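Microcin B17-processing protein McbD (Escherichia coli str. K-12 substr. MG1655, PDB 6GRH) is needed to process the inactive microcin B17 precursor into the active peptide antibiotic and belongs to the YcaO cyclodehydratase family. Local coordinates at residues R146-H154 and S164-Q172; H224-T232 and L255-Y266. The protein carries 1 engineered substitution. One frame throughout, in Å; residues are numbered along the deposited sequence.

Interaction 1: residues R146-H154 and S164-Q172; sequences RDTCGCSFH and SLCEFMERQ. Engineered in segment 164-172: R171 (natural residue Thr).
E167 reaches from helix 164-172 to the type II turn T148-C151, with its carboxylate tucked against the backbone of the turn. CG stands anti to the backbone N (chi1 -165°) and the chain runs on extended, which carries E167 OE2 to C151 N for a weak hydrogen bond of 3.4 Å. The same E167 OE2 sits 3.2 Å from G150 N. It also lies 3.0 Å from T148 O, the carbonyl that already takes the C151 N-H within the turn; both are acceptors, and no bond joins them.

One helical turn earlier, S164 OG donates to G150 O over 2.7 Å, coming in tilted 31° from the carbonyl plane. S152 CB rests on S164 OG at 3.2 Å, and T355 of strand 350-358 also hydrogen-bonds to that hydroxyl. Beside these groups a water donates to C151 O and S152 OG, and weakly to E167 OE1.

At the other end comes R171, an engineered residue (Thr in nature). Its chain, bent at chi2 (-63°), lays CG along C149 SG and brings R171 NH1 round so that the sulfur of C149 SG lies at the guanidinium edge, a weak bond of 3.5 Å. R171 NH2 and E167 OE1 form a long salt bridge at 4.0 Å; the oxygen is well out of the guanidinium plane, and no N-H points at it. C149 N donates to D147 OD1 from above the carboxylate plane, an Asx turn.

G150 takes the positive phi of the type II turn, and its CA comes to 4.6 Å from F168 CA. Strand 151-154 enters its antiparallel sheet beside 350-358, and the chain then reverses into helix 157-180: a beta-alpha unit of the YcaO domain, its helix packed back on the turn and strand that precede it.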
loop_
_atom_site.group_PDB
_atom_site.type_symbol
_atom_site.label_atom_id
_atom_site.label_comp_id
_atom_site.label_asym_id
_atom_site.label_seq_id
_atom_site.Cartn_x
_atom_site.Cartn_y
_atom_site.Cartn_z
ATOM N N ARG E 146 43.611 -20.519 23.311
ATOM C CA ARG E 146 42.813 -21.018 22.192
ATOM C C ARG E 146 42.395 -19.857 21.283
ATOM O O ARG E 146 42.283 -18.713 21.727
ATOM C CB ARG E 146 41.501 -21.624 22.713
ATOM C CG ARG E 146 41.544 -22.986 23.391
ATOM C CD ARG E 146 42.024 -23.003 24.822
ATOM N NE ARG E 146 41.636 -21.838 25.607
ATOM C CZ ARG E 146 40.446 -21.624 26.172
ATOM N NH1 ARG E 146 39.436 -22.491 26.042
ATOM N NH2 ARG E 146 40.261 -20.501 26.869
ATOM N N ASP E 147 42.107 -20.167 20.025
ATOM C CA ASP E 147 41.518 -19.201 19.094
ATOM C C ASP E 147 40.842 -19.910 17.940
ATOM O O ASP E 147 40.802 -21.146 17.917
ATOM C CB ASP E 147 42.552 -18.156 18.634
ATOM C CG ASP E 147 43.618 -18.713 17.682
ATOM O OD1 ASP E 147 43.414 -19.761 17.022
ATOM O OD2 ASP E 147 44.679 -18.056 17.619
ATOM N N THR E 148 40.318 -19.137 16.985
ATOM C CA THR E 148 39.490 -19.676 15.923
ATOM C C THR E 148 40.227 -19.922 14.596
ATOM O O THR E 148 39.568 -20.023 13.562
ATOM C CB THR E 148 38.310 -18.720 15.618
ATOM O OG1 THR E 148 38.828 -17.445 15.206
ATOM C CG2 THR E 148 37.427 -18.548 16.802
ATOM N N CYS E 149 41.557 -20.017 14.607
ATOM C CA CYS E 149 42.316 -20.312 13.370
ATOM C C CYS E 149 41.847 -21.598 12.722
ATOM O O CYS E 149 41.670 -22.610 13.396
ATOM C CB CYS E 149 43.812 -20.456 13.629
ATOM S SG CYS E 149 44.573 -18.886 14.050
ATOM N N GLY E 150 41.623 -21.527 11.413
ATOM C CA GLY E 150 41.182 -22.662 10.639
ATOM C C GLY E 150 39.707 -23.019 10.733
ATOM O O GLY E 150 39.307 -24.026 10.170
ATOM N N CYS E 151 38.913 -22.215 11.429
ATOM C CA CYS E 151 37.483 -22.492 11.634
ATOM C C CYS E 151 36.680 -21.982 10.451
ATOM O O CYS E 151 36.998 -20.926 9.892
ATOM C CB CYS E 151 36.963 -21.806 12.884
ATOM S SG CYS E 151 37.555 -22.517 14.445
ATOM N N SER E 152 35.651 -22.736 10.067
ATOM C CA SER E 152 34.770 -22.341 8.968
ATOM C C SER E 152 33.376 -22.927 9.136
ATOM O O SER E 152 33.175 -23.895 9.880
ATOM C CB SER E 152 35.361 -22.759 7.615
ATOM O OG SER E 152 34.890 -21.913 6.583
ATOM N N PHE E 153 32.424 -22.290 8.454
ATOM C CA PHE E 153 31.028 -22.714 8.419
ATOM C C PHE E 153 30.554 -22.634 6.984
ATOM O O PHE E 153 30.805 -21.630 6.309
ATOM C CB PHE E 153 30.171 -21.806 9.295
ATOM C CG PHE E 153 28.698 -22.032 9.142
ATOM C CD1 PHE E 153 28.056 -23.025 9.866
ATOM C CD2 PHE E 153 27.948 -21.267 8.252
ATOM C CE1 PHE E 153 26.703 -23.232 9.734
ATOM C CE2 PHE E 153 26.583 -21.475 8.112
ATOM C CZ PHE E 153 25.952 -22.447 8.864
ATOM N N HIS E 154 29.873 -23.666 6.498
ATOM C CA HIS E 154 29.243 -23.570 5.184
ATOM C C HIS E 154 28.125 -24.571 5.000
ATOM O O HIS E 154 27.966 -25.459 5.814
ATOM C CB HIS E 154 30.302 -23.785 4.090
ATOM C CG HIS E 154 30.082 -22.917 2.887
ATOM N ND1 HIS E 154 29.235 -23.272 1.854
ATOM C CD2 HIS E 154 30.548 -21.676 2.588
ATOM C CE1 HIS E 154 29.206 -22.297 0.961
ATOM N NE2 HIS E 154 29.997 -21.321 1.380
ATOM N N SER E 164 38.095 -23.582 5.633
ATOM C CA SER E 164 39.041 -23.857 6.711
ATOM C C SER E 164 40.485 -23.891 6.182
ATOM O O SER E 164 41.380 -23.316 6.785
ATOM C CB SER E 164 38.700 -25.163 7.410
ATOM O OG SER E 164 37.597 -24.954 8.276
ATOM N N LEU E 165 40.695 -24.557 5.058
ATOM C CA LEU E 165 42.016 -24.589 4.406
ATOM C C LEU E 165 42.547 -23.198 4.073
ATOM O O LEU E 165 43.743 -22.942 4.254
ATOM C CB LEU E 165 41.975 -25.382 3.108
ATOM C CG LEU E 165 42.180 -26.882 3.184
ATOM C CD1 LEU E 165 41.928 -27.491 1.799
ATOM C CD2 LEU E 165 43.587 -27.219 3.660
ATOM N N CYS E 166 41.672 -22.332 3.551
ATOM C CA CYS E 166 42.048 -20.967 3.211
ATOM C C CYS E 166 42.481 -20.200 4.449
ATOM O O CYS E 166 43.544 -19.589 4.473
ATOM C CB CYS E 166 40.924 -20.243 2.452
ATOM S SG CYS E 166 40.745 -20.839 0.745
ATOM N N GLU E 167 41.692 -20.291 5.509
ATOM C CA GLU E 167 42.062 -19.633 6.744
ATOM C C GLU E 167 43.351 -20.192 7.344
ATOM O O GLU E 167 44.171 -19.426 7.819
ATOM C CB GLU E 167 40.947 -19.716 7.784
ATOM C CG GLU E 167 41.188 -18.744 8.915
ATOM C CD GLU E 167 39.917 -18.446 9.660
ATOM O OE1 GLU E 167 39.061 -17.728 9.076
ATOM O OE2 GLU E 167 39.785 -18.949 10.803
ATOM N N PHE E 168 43.511 -21.513 7.311
ATOM C CA PHE E 168 44.748 -22.186 7.775
ATOM C C PHE E 168 45.956 -21.651 7.019
ATOM O O PHE E 168 46.953 -21.276 7.627
ATOM C CB PHE E 168 44.621 -23.700 7.570
ATOM C CG PHE E 168 45.822 -24.506 8.010
ATOM C CD1 PHE E 168 45.992 -24.859 9.343
ATOM C CD2 PHE E 168 46.754 -24.948 7.078
ATOM C CE1 PHE E 168 47.072 -25.627 9.745
ATOM C CE2 PHE E 168 47.849 -25.716 7.476
ATOM C CZ PHE E 168 47.993 -26.061 8.820
ATOM N N MET E 169 45.854 -21.618 5.690
ATOM C CA MET E 169 46.906 -21.045 4.861
ATOM C C MET E 169 47.179 -19.596 5.247
ATOM O O MET E 169 48.331 -19.204 5.386
ATOM C CB MET E 169 46.548 -21.130 3.375
ATOM C CG MET E 169 47.024 -22.407 2.731
ATOM S SD MET E 169 48.806 -22.520 2.953
ATOM C CE MET E 169 48.909 -24.210 3.499
ATOM N N GLU E 170 46.117 -18.819 5.437
ATOM C CA GLU E 170 46.245 -17.394 5.808
ATOM C C GLU E 170 47.072 -17.201 7.082
ATOM O O GLU E 170 48.035 -16.441 7.109
ATOM C CB GLU E 170 44.859 -16.750 6.039
ATOM C CG GLU E 170 44.161 -16.369 4.752
ATOM C CD GLU E 170 42.662 -16.170 4.884
ATOM O OE1 GLU E 170 42.151 -15.984 6.002
ATOM O OE2 GLU E 170 41.987 -16.208 3.841
ATOM N N ARG E 171 46.671 -17.904 8.135
ATOM C CA ARG E 171 47.240 -17.716 9.454
ATOM C C ARG E 171 48.650 -18.295 9.555
ATOM O O ARG E 171 49.540 -17.648 10.113
ATOM C CB ARG E 171 46.310 -18.297 10.543
ATOM C CG ARG E 171 44.872 -17.760 10.512
ATOM C CD ARG E 171 44.811 -16.263 10.770
ATOM N NE ARG E 171 43.459 -15.733 10.583
ATOM C CZ ARG E 171 42.480 -15.740 11.488
ATOM N NH1 ARG E 171 42.635 -16.271 12.709
ATOM N NH2 ARG E 171 41.300 -15.203 11.161
ATOM N N GLN E 172 48.874 -19.472 8.970
ATOM C CA GLN E 172 50.221 -20.054 8.966
ATOM C C GLN E 172 51.164 -19.160 8.173
ATOM O O GLN E 172 52.288 -18.887 8.635
ATOM C CB GLN E 172 50.249 -21.488 8.437
ATOM C CG GLN E 172 49.390 -22.478 9.219
ATOM C CD GLN E 172 49.790 -22.629 10.663
ATOM O OE1 GLN E 172 50.995 -22.628 11.003
ATOM N NE2 GLN E 172 48.792 -22.798 11.529
HETATM O O HOH W 1 36.318 -19.155 7.657
#

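Interaction 2: residues H224-T232 and L255-Y266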
loop_
_atom_site.group_PDB
_atom_site.type_symbol
_atom_site.label_atom_id
_atom_site.label_comp_id
_atom_site.label_asym_id
_atom_site.label_seq_id
_atom_site.Cartn_x
_atom_site.Cartn_y
_atom_site.Cartn_z
ATOM N N HIS E 224 47.722 -17.934 -3.218
ATOM C CA HIS E 224 48.264 -16.630 -2.872
ATOM C C HIS E 224 47.629 -16.124 -1.589
ATOM O O HIS E 224 46.400 -15.989 -1.518
ATOM C CB HIS E 224 48.025 -15.643 -4.019
ATOM C CG HIS E 224 48.686 -16.051 -5.300
ATOM N ND1 HIS E 224 50.000 -15.751 -5.589
ATOM C CD2 HIS E 224 48.232 -16.785 -6.342
ATOM C CE1 HIS E 224 50.323 -16.263 -6.763
ATOM N NE2 HIS E 224 49.270 -16.901 -7.242
ATOM N N ALA E 225 48.456 -15.883 -0.572
ATOM C CA ALA E 225 48.028 -15.196 0.651
ATOM C C ALA E 225 48.472 -13.764 0.506
ATOM O O ALA E 225 49.662 -13.491 0.441
ATOM C CB ALA E 225 48.664 -15.818 1.870
ATOM N N VAL E 226 47.528 -12.849 0.411
ATOM C CA VAL E 226 47.864 -11.455 0.180
ATOM C C VAL E 226 47.591 -10.640 1.429
ATOM O O VAL E 226 46.477 -10.666 1.933
ATOM C CB VAL E 226 47.103 -10.899 -1.035
ATOM C CG1 VAL E 226 47.361 -9.410 -1.197
ATOM C CG2 VAL E 226 47.555 -11.640 -2.298
ATOM N N LEU E 227 48.614 -9.927 1.906
ATOM C CA LEU E 227 48.528 -9.103 3.100
ATOM C C LEU E 227 48.506 -7.670 2.634
ATOM O O LEU E 227 49.412 -7.245 1.923
ATOM C CB LEU E 227 49.761 -9.314 3.992
ATOM C CG LEU E 227 49.802 -8.544 5.319
ATOM C CD1 LEU E 227 48.713 -8.979 6.261
ATOM C CD2 LEU E 227 51.178 -8.703 5.957
ATOM N N THR E 228 47.459 -6.941 3.007
ATOM C CA THR E 228 47.357 -5.513 2.727
ATOM C C THR E 228 47.626 -4.791 4.044
ATOM O O THR E 228 47.131 -5.209 5.100
ATOM C CB THR E 228 45.966 -5.120 2.179
ATOM O OG1 THR E 228 44.956 -5.917 2.811
ATOM C CG2 THR E 228 45.883 -5.314 0.668
ATOM N N LEU E 229 48.405 -3.718 3.970
ATOM C CA LEU E 229 48.810 -2.942 5.137
ATOM C C LEU E 229 48.526 -1.485 4.868
ATOM O O LEU E 229 48.746 -1.003 3.757
ATOM C CB LEU E 229 50.304 -3.134 5.393
ATOM C CG LEU E 229 50.744 -4.520 5.844
ATOM C CD1 LEU E 229 52.261 -4.550 5.979
ATOM C CD2 LEU E 229 50.080 -4.923 7.155
ATOM N N TYR E 230 48.038 -0.797 5.889
ATOM C CA TYR E 230 47.703 0.613 5.816
ATOM C C TYR E 230 48.268 1.303 7.036
ATOM O O TYR E 230 48.215 0.753 8.145
ATOM C CB TYR E 230 46.183 0.820 5.830
ATOM C CG TYR E 230 45.769 2.268 6.019
ATOM C CD1 TYR E 230 45.809 3.164 4.953
ATOM C CD2 TYR E 230 45.353 2.744 7.259
ATOM C CE1 TYR E 230 45.444 4.486 5.111
ATOM C CE2 TYR E 230 44.981 4.064 7.422
ATOM C CZ TYR E 230 45.031 4.930 6.339
ATOM O OH TYR E 230 44.654 6.241 6.473
ATOM N N GLY E 231 48.750 2.523 6.823
ATOM C CA GLY E 231 49.112 3.416 7.904
ATOM C C GLY E 231 49.034 4.875 7.501
ATOM O O GLY E 231 49.255 5.203 6.347
ATOM N N THR E 232 48.709 5.749 8.454
ATOM C CA THR E 232 48.758 7.192 8.224
ATOM C C THR E 232 49.338 7.970 9.414
ATOM O O THR E 232 49.176 7.570 10.580
ATOM C CB THR E 232 47.375 7.748 7.851
ATOM O OG1 THR E 232 47.510 9.092 7.381
ATOM C CG2 THR E 232 46.399 7.695 9.023
ATOM N N LEU E 255 43.758 -10.652 -3.524
ATOM C CA LEU E 255 43.976 -9.217 -3.313
ATOM C C LEU E 255 42.654 -8.508 -3.036
ATOM O O LEU E 255 42.571 -7.700 -2.112
ATOM C CB LEU E 255 44.691 -8.556 -4.497
ATOM C CG LEU E 255 44.828 -7.022 -4.496
ATOM C CD1 LEU E 255 45.299 -6.506 -3.145
ATOM C CD2 LEU E 255 45.801 -6.567 -5.575
ATOM N N CYS E 256 41.624 -8.815 -3.830
ATOM C CA CYS E 256 40.319 -8.182 -3.640
ATOM C C CYS E 256 39.728 -8.491 -2.276
ATOM O O CYS E 256 39.361 -7.565 -1.560
ATOM C CB CYS E 256 39.349 -8.508 -4.794
ATOM S SG CYS E 256 39.945 -7.823 -6.367
ATOM N N LYS E 257 39.704 -9.768 -1.885
ATOM C CA LYS E 257 39.239 -10.133 -0.552
ATOM C C LYS E 257 40.076 -9.444 0.550
ATOM O O LYS E 257 39.533 -8.921 1.507
ATOM C CB LYS E 257 39.221 -11.661 -0.348
ATOM C CG LYS E 257 38.236 -12.419 -1.258
ATOM C CD LYS E 257 37.566 -13.610 -0.535
ATOM N N SER E 258 41.392 -9.417 0.387
ATOM C CA SER E 258 42.278 -8.773 1.377
ATOM C C SER E 258 41.950 -7.283 1.609
ATOM O O SER E 258 41.898 -6.811 2.750
ATOM C CB SER E 258 43.734 -8.922 0.958
ATOM O OG SER E 258 44.579 -8.364 1.927
ATOM N N VAL E 259 41.717 -6.568 0.516
ATOM C CA VAL E 259 41.352 -5.156 0.583
ATOM C C VAL E 259 40.036 -4.961 1.370
ATOM O O VAL E 259 39.938 -4.061 2.211
ATOM C CB VAL E 259 41.283 -4.546 -0.829
ATOM C CG1 VAL E 259 40.638 -3.163 -0.856
ATOM C CG2 VAL E 259 42.677 -4.475 -1.398
ATOM N N VAL E 260 39.059 -5.828 1.115
ATOM C CA VAL E 260 37.751 -5.722 1.783
ATOM C C VAL E 260 37.875 -6.122 3.259
ATOM O O VAL E 260 37.209 -5.531 4.122
ATOM C CB VAL E 260 36.659 -6.546 1.067
ATOM C CG1 VAL E 260 35.353 -6.488 1.838
ATOM C CG2 VAL E 260 36.432 -6.013 -0.329
ATOM N N GLU E 261 38.709 -7.114 3.557
ATOM C CA GLU E 261 39.021 -7.455 4.955
ATOM C C GLU E 261 39.643 -6.261 5.684
ATOM O O GLU E 261 39.256 -5.962 6.805
ATOM C CB GLU E 261 39.957 -8.660 5.041
ATOM C CG GLU E 261 39.320 -9.983 4.619
ATOM C CD GLU E 261 38.511 -10.656 5.718
ATOM O OE1 GLU E 261 38.797 -10.444 6.925
ATOM O OE2 GLU E 261 37.593 -11.427 5.371
ATOM N N LEU E 262 40.575 -5.568 5.042
ATOM C CA LEU E 262 41.127 -4.348 5.625
ATOM C C LEU E 262 40.040 -3.292 5.896
ATOM O O LEU E 262 39.930 -2.787 6.998
ATOM C CB LEU E 262 42.250 -3.782 4.754
ATOM C CG LEU E 262 43.092 -2.653 5.365
ATOM C CD1 LEU E 262 44.494 -2.587 4.745
ATOM C CD2 LEU E 262 42.393 -1.293 5.256
ATOM N N TRP E 263 39.242 -2.972 4.884
ATOM C CA TRP E 263 38.160 -2.008 5.048
ATOM C C TRP E 263 37.217 -2.381 6.204
ATOM O O TRP E 263 36.841 -1.536 7.019
ATOM C CB TRP E 263 37.363 -1.886 3.757
ATOM C CG TRP E 263 36.268 -0.901 3.889
ATOM C CD1 TRP E 263 36.370 0.442 3.819
ATOM C CD2 TRP E 263 34.909 -1.196 4.170
ATOM N NE1 TRP E 263 35.135 1.018 4.033
ATOM C CE2 TRP E 263 34.222 0.028 4.245
ATOM C CE3 TRP E 263 34.206 -2.386 4.371
ATOM C CZ2 TRP E 263 32.849 0.112 4.493
ATOM C CZ3 TRP E 263 32.830 -2.317 4.628
ATOM C CH2 TRP E 263 32.166 -1.070 4.684
ATOM N N GLN E 264 36.848 -3.654 6.267
ATOM C CA GLN E 264 36.041 -4.151 7.366
ATOM C C GLN E 264 36.668 -3.874 8.737
ATOM O O GLN E 264 35.993 -3.362 9.624
ATOM C CB GLN E 264 35.735 -5.646 7.188
ATOM C CG GLN E 264 34.739 -6.119 8.235
ATOM C CD GLN E 264 34.307 -7.570 8.109
ATOM O OE1 GLN E 264 33.192 -7.909 8.502
ATOM N NE2 GLN E 264 35.185 -8.432 7.610
ATOM N N SER E 265 37.952 -4.184 8.925
ATOM C CA SER E 265 38.592 -3.927 10.227
ATOM C C SER E 265 38.733 -2.451 10.470
ATOM O O SER E 265 38.553 -2.004 11.565
ATOM C CB SER E 265 39.970 -4.574 10.313
ATOM O OG SER E 265 39.817 -5.974 10.208
ATOM N N TYR E 266 39.064 -1.701 9.426
ATOM C CA TYR E 266 39.193 -0.242 9.518
ATOM C C TYR E 266 37.885 0.380 9.998
ATOM O O TYR E 266 37.883 1.166 10.958
ATOM C CB TYR E 266 39.545 0.299 8.140
ATOM C CG TYR E 266 39.774 1.777 8.006
ATOM C CD1 TYR E 266 38.719 2.684 8.055
ATOM C CD2 TYR E 266 41.034 2.263 7.729
ATOM C CE1 TYR E 266 38.931 4.046 7.905
ATOM C CE2 TYR E 266 41.258 3.619 7.564
ATOM C CZ TYR E 266 40.202 4.504 7.653
ATOM O OH TYR E 266 40.406 5.838 7.477
HETATM O O HOH W 2 42.837 6.717 8.542
#
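T228, in the conformer described (it has a second one), holds OG1 between its backbone N and carbonyl carbon (chi1 36°), while S258 swings OG anti to its own N; the two rotations bring the hydroxyls together at 2.6 Å between T228 OG1 and S258 OG, a hydrogen bond in which either may donate. S258 OG also lies 3.0 Å from V226 O, a possible acceptor for its one proton. G244 O of the adjoining strand accepts from T228 OG1 and, weakly, from S258 OG, so this buried polar knot has several competing acceptors.

Apolar groups close in around it. V226 CG1 crosses the L255 side chain at 4.1 Å from L255 CD1, and T228 CG2 meets V259 CG2 at about a right angle. L262 CD1 touches both T228 O and Y230 CB.

Farther along, Y266 turns its edge to the face of Y230 in an offset edge-to-face pair, planes at 66° and the CE2 atoms of Y230 and Y266 3.8 Å apart. A water bridges the two hydroxyls; Y266 OH also bonds to G65 of the neighbouring McbC chain, whose F66 stacks on its ring. Helix 255-266, at 37° to strand 224-231, thus covers one face of the mixed sheet, an alpha/beta layer packing that reaches the McbC interface.

Interaction 1 closes before interaction 2 opens along the chain, and all four segments belong to the YcaO domain. Their centres lie about 17 Å apart and their nearest atoms about 5 Å, without touching. Interaction 1 sets a helix against a turn and the strand it leads into, interaction 2 a helix against a strand, and the sheets differ: strand 151-154 belongs to the antiparallel sheet that includes 350-358, whereas 224-231 is an inner strand of the mixed sheet. Helix 157-180 ties the two sheets together, since its E170 hydrogen-bonds to the backbone of Y247 in strand 241-248, next to 224-231. Interaction 1 lies close to the centre of the fold; interaction 2 extends outward to McbC.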